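Local coordinates for L-hydantoinase (Arthrobacter aurescens, PDB 1GKR), which hydrolyses the cyclic amide ring of 5-substituted hydantoins, preferring aryl over alkyl derivatives, with two zinc ions in each subunit of a homotetramer, at residues A275-K283 with K321-G332. Numbering follows the deposited sequence.
Sequences AERIGPYMK and KEPGWKDVWKAG
Pro-280 and Gly-324 bring the two backbones together, their CA atoms 5.2 Å apart, just after helix 275-278, where Gly-279 turns to positive phi and the 3-10 segment 280-282 follows. Pro-280 lies over one face of the Trp-325 indole, its CD 3.7 Å from the six-membered ring centroid in a CH-pi contact, while its CB meets Ala-331 CB. The benzo edge of the indole meets carbonyls of helix 275-278: Arg-277 O lies near the ring plane, 3.5 Å from Trp-325 CH2. Tyr-281 OH donates to Glu-322 OE1 (2.8 Å), and Trp-325 NE1 reaches the same oxygen from the opposite face of the carboxylate. A phenylalanine in place of Tyr-281 would probably cost Glu-322 OE1 one of these two donors, leaving the carboxylate freer to turn. Two lysines, one from each segment, reach across to backbone carbonyls. Lys-283, with CG anti to its backbone N (chi1 -175°) and the chain extended, carries NZ to Ala-331 O (2.7 Å) and Val-328 O (3.0 Å); Tyr-208 adds a cation-pi contact. Lys-321 lays CB and CG obliquely against Tyr-281 CE1, and its bend at chi2 (-68°) turns NZ to Pro-280 O (2.9 Å), Gly-332 O and Gly-334 O. The contact joins a short helix and its 3-10 segment to the loop between strand 313-314 and helix 341-350 of the metallo-dependent hydrolase TIM barrel, the Lys-321 side chain about 12 Å from a zinc ion, outside the binuclear ligand shell.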
loop_
_atom_site.group_PDB
_atom_site.type_symbol
_atom_site.label_atom_id
_atom_site.label_comp_id
_atom_site.label_asym_id
_atom_site.label_seq_id
_atom_site.Cartn_x
_atom_site.Cartn_y
_atom_site.Cartn_z
ATOM N N ALA A 275 -27.805 -13.310 -17.684
ATOM C CA ALA A 275 -28.934 -12.484 -17.305
ATOM C C ALA A 275 -30.117 -12.632 -18.242
ATOM O O ALA A 275 -31.254 -12.768 -17.796
ATOM C CB ALA A 275 -28.511 -11.029 -17.227
ATOM N N GLU A 276 -29.855 -12.620 -19.540
ATOM C CA GLU A 276 -30.940 -12.730 -20.500
ATOM C C GLU A 276 -31.748 -14.018 -20.473
ATOM O O GLU A 276 -32.974 -13.969 -20.553
ATOM C CB GLU A 276 -30.419 -12.472 -21.907
ATOM C CG GLU A 276 -30.553 -11.019 -22.321
ATOM C CD GLU A 276 -29.651 -10.673 -23.488
ATOM O OE1 GLU A 276 -29.682 -11.410 -24.504
ATOM O OE2 GLU A 276 -28.912 -9.663 -23.388
ATOM N N ARG A 277 -31.098 -15.168 -20.349
ATOM C CA ARG A 277 -31.863 -16.405 -20.335
ATOM C C ARG A 277 -32.400 -16.789 -18.963
ATOM O O ARG A 277 -33.431 -17.452 -18.886
ATOM C CB ARG A 277 -31.053 -17.566 -20.915
ATOM C CG ARG A 277 -30.057 -18.171 -19.970
ATOM C CD ARG A 277 -29.058 -19.053 -20.698
ATOM N NE ARG A 277 -27.993 -19.499 -19.801
ATOM C CZ ARG A 277 -28.178 -20.347 -18.789
ATOM N NH1 ARG A 277 -29.392 -20.845 -18.554
ATOM N NH2 ARG A 277 -27.155 -20.689 -18.008
ATOM N N ILE A 278 -31.727 -16.380 -17.884
ATOM C CA ILE A 278 -32.180 -16.725 -16.530
ATOM C C ILE A 278 -33.069 -15.643 -15.932
ATOM O O ILE A 278 -33.903 -15.908 -15.063
ATOM C CB ILE A 278 -30.983 -16.980 -15.592
ATOM C CG1 ILE A 278 -30.213 -18.206 -16.066
ATOM C CG2 ILE A 278 -31.455 -17.187 -14.166
ATOM C CD1 ILE A 278 -28.912 -18.420 -15.327
ATOM N N GLY A 279 -32.885 -14.420 -16.405
ATOM C CA GLY A 279 -33.698 -13.320 -15.925
ATOM C C GLY A 279 -33.778 -13.131 -14.421
ATOM O O GLY A 279 -32.783 -13.267 -13.712
ATOM N N PRO A 280 -34.980 -12.842 -13.905
ATOM C CA PRO A 280 -35.238 -12.611 -12.480
ATOM C C PRO A 280 -34.839 -13.717 -11.523
ATOM O O PRO A 280 -34.705 -13.485 -10.333
ATOM C CB PRO A 280 -36.739 -12.324 -12.446
ATOM C CG PRO A 280 -37.267 -13.181 -13.563
ATOM C CD PRO A 280 -36.242 -12.970 -14.661
ATOM N N TYR A 281 -34.641 -14.921 -12.034
ATOM C CA TYR A 281 -34.277 -16.036 -11.167
ATOM C C TYR A 281 -32.822 -15.973 -10.753
ATOM O O TYR A 281 -32.325 -16.808 -10.006
ATOM C CB TYR A 281 -34.594 -17.353 -11.878
ATOM C CG TYR A 281 -36.080 -17.555 -11.973
ATOM C CD1 TYR A 281 -36.836 -17.790 -10.820
ATOM C CD2 TYR A 281 -36.754 -17.405 -13.189
ATOM C CE1 TYR A 281 -38.221 -17.859 -10.869
ATOM C CE2 TYR A 281 -38.143 -17.471 -13.253
ATOM C CZ TYR A 281 -38.869 -17.697 -12.088
ATOM O OH TYR A 281 -40.242 -17.744 -12.125
ATOM N N MET A 282 -32.159 -14.939 -11.231
ATOM C CA MET A 282 -30.756 -14.708 -10.973
ATOM C C MET A 282 -30.633 -13.377 -10.246
ATOM O O MET A 282 -29.538 -12.943 -9.898
ATOM C CB MET A 282 -30.047 -14.646 -12.314
ATOM C CG MET A 282 -28.620 -14.253 -12.260
ATOM S SD MET A 282 -28.120 -13.635 -13.864
ATOM C CE MET A 282 -29.002 -14.699 -14.873
ATOM N N LYS A 283 -31.767 -12.719 -10.028
ATOM C CA LYS A 283 -31.749 -11.437 -9.341
ATOM C C LYS A 283 -31.508 -11.664 -7.869
ATOM O O LYS A 283 -32.375 -12.172 -7.157
ATOM C CB LYS A 283 -33.063 -10.694 -9.514
ATOM C CG LYS A 283 -33.003 -9.313 -8.918
ATOM C CD LYS A 283 -34.301 -8.576 -9.095
ATOM C CE LYS A 283 -34.277 -7.266 -8.348
ATOM N NZ LYS A 283 -35.597 -6.611 -8.418
ATOM N N LYS A 321 -41.508 -13.381 -8.829
ATOM C CA LYS A 321 -40.308 -13.503 -9.636
ATOM C C LYS A 321 -40.657 -13.334 -11.089
ATOM O O LYS A 321 -40.017 -12.562 -11.798
ATOM C CB LYS A 321 -39.649 -14.874 -9.453
ATOM C CG LYS A 321 -38.728 -14.999 -8.240
ATOM C CD LYS A 321 -37.470 -14.153 -8.380
ATOM C CE LYS A 321 -36.447 -14.542 -7.321
ATOM N NZ LYS A 321 -35.156 -13.821 -7.464
ATOM N N GLU A 322 -41.689 -14.054 -11.523
ATOM C CA GLU A 322 -42.116 -14.037 -12.923
ATOM C C GLU A 322 -42.379 -12.643 -13.517
ATOM O O GLU A 322 -42.065 -12.387 -14.680
ATOM C CB GLU A 322 -43.328 -14.960 -13.108
ATOM C CG GLU A 322 -43.382 -15.626 -14.485
ATOM C CD GLU A 322 -42.251 -16.620 -14.731
ATOM O OE1 GLU A 322 -41.096 -16.331 -14.381
ATOM O OE2 GLU A 322 -42.509 -17.696 -15.298
ATOM N N PRO A 323 -42.962 -11.727 -12.737
ATOM C CA PRO A 323 -43.191 -10.399 -13.317
ATOM C C PRO A 323 -41.882 -9.688 -13.642
ATOM O O PRO A 323 -41.873 -8.648 -14.293
ATOM C CB PRO A 323 -43.993 -9.672 -12.235
ATOM C CG PRO A 323 -43.679 -10.429 -10.978
ATOM C CD PRO A 323 -43.638 -11.859 -11.439
ATOM N N GLY A 324 -40.779 -10.269 -13.188
ATOM C CA GLY A 324 -39.469 -9.688 -13.420
ATOM C C GLY A 324 -39.010 -9.752 -14.863
ATOM O O GLY A 324 -38.154 -8.968 -15.275
ATOM N N TRP A 325 -39.567 -10.680 -15.635
ATOM C CA TRP A 325 -39.193 -10.818 -17.037
ATOM C C TRP A 325 -39.444 -9.546 -17.834
ATOM O O TRP A 325 -38.657 -9.192 -18.710
ATOM C CB TRP A 325 -39.967 -11.952 -17.694
ATOM C CG TRP A 325 -39.565 -13.306 -17.239
ATOM C CD1 TRP A 325 -40.288 -14.148 -16.450
ATOM C CD2 TRP A 325 -38.342 -13.990 -17.544
ATOM N NE1 TRP A 325 -39.592 -15.320 -16.242
ATOM C CE2 TRP A 325 -38.395 -15.248 -16.901
ATOM C CE3 TRP A 325 -37.205 -13.662 -18.294
ATOM C CZ2 TRP A 325 -37.355 -16.179 -16.984
ATOM C CZ3 TRP A 325 -36.164 -14.593 -18.376
ATOM C CH2 TRP A 325 -36.251 -15.834 -17.723
ATOM N N LYS A 326 -40.539 -8.860 -17.524
ATOM C CA LYS A 326 -40.903 -7.643 -18.243
ATOM C C LYS A 326 -40.454 -6.370 -17.530
ATOM O O LYS A 326 -40.096 -5.381 -18.169
ATOM C CB LYS A 326 -42.420 -7.609 -18.456
ATOM C CG LYS A 326 -43.002 -8.896 -19.042
ATOM C CD LYS A 326 -44.523 -8.934 -18.904
ATOM C CE LYS A 326 -45.079 -10.326 -19.216
ATOM N NZ LYS A 326 -46.555 -10.439 -18.956
ATOM N N ASP A 327 -40.490 -6.394 -16.204
ATOM C CA ASP A 327 -40.075 -5.244 -15.407
ATOM C C ASP A 327 -39.298 -5.774 -14.201
ATOM O O ASP A 327 -39.890 -6.272 -13.235
ATOM C CB ASP A 327 -41.300 -4.446 -14.952
ATOM C CG ASP A 327 -40.932 -3.249 -14.097
ATOM O OD1 ASP A 327 -40.305 -3.460 -13.042
ATOM O OD2 ASP A 327 -41.268 -2.101 -14.468
ATOM N N VAL A 328 -37.971 -5.662 -14.278
ATOM C CA VAL A 328 -37.057 -6.144 -13.245
ATOM C C VAL A 328 -37.350 -5.638 -11.827
ATOM O O VAL A 328 -37.244 -6.390 -10.860
ATOM C CB VAL A 328 -35.587 -5.788 -13.615
ATOM C CG1 VAL A 328 -35.237 -4.364 -13.155
ATOM C CG2 VAL A 328 -34.651 -6.799 -13.012
ATOM N N TRP A 329 -37.725 -4.368 -11.709
ATOM C CA TRP A 329 -38.003 -3.780 -10.410
ATOM C C TRP A 329 -39.184 -4.428 -9.689
ATOM O O TRP A 329 -39.469 -4.082 -8.544
ATOM C CB TRP A 329 -38.267 -2.278 -10.548
ATOM C CG TRP A 329 -37.273 -1.582 -11.411
ATOM C CD1 TRP A 329 -37.478 -1.095 -12.665
ATOM C CD2 TRP A 329 -35.885 -1.382 -11.125
ATOM N NE1 TRP A 329 -36.300 -0.609 -13.186
ATOM C CE2 TRP A 329 -35.306 -0.775 -12.260
ATOM C CE3 TRP A 329 -35.071 -1.663 -10.019
ATOM C CZ2 TRP A 329 -33.957 -0.445 -12.322
ATOM C CZ3 TRP A 329 -33.731 -1.338 -10.079
ATOM C CH2 TRP A 329 -33.183 -0.735 -11.225
ATOM N N LYS A 330 -39.865 -5.375 -10.325
ATOM C CA LYS A 330 -41.016 -6.002 -9.673
ATOM C C LYS A 330 -40.776 -7.439 -9.259
ATOM O O LYS A 330 -41.707 -8.155 -8.887
ATOM C CB LYS A 330 -42.247 -5.920 -10.571
ATOM C CG LYS A 330 -42.679 -4.484 -10.816
ATOM C CD LYS A 330 -44.046 -4.411 -11.493
ATOM C CE LYS A 330 -44.395 -2.946 -11.854
ATOM N NZ LYS A 330 -45.618 -2.825 -12.776
ATOM N N ALA A 331 -39.521 -7.860 -9.330
ATOM C CA ALA A 331 -39.154 -9.205 -8.932
ATOM C C ALA A 331 -38.350 -9.063 -7.645
ATOM O O ALA A 331 -37.593 -8.098 -7.482
ATOM C CB ALA A 331 -38.325 -9.860 -10.021
ATOM N N GLY A 332 -38.527 -10.002 -6.720
ATOM C CA GLY A 332 -37.786 -9.934 -5.470
ATOM C C GLY A 332 -36.421 -10.593 -5.556
ATOM O O GLY A 332 -36.156 -11.381 -6.458
#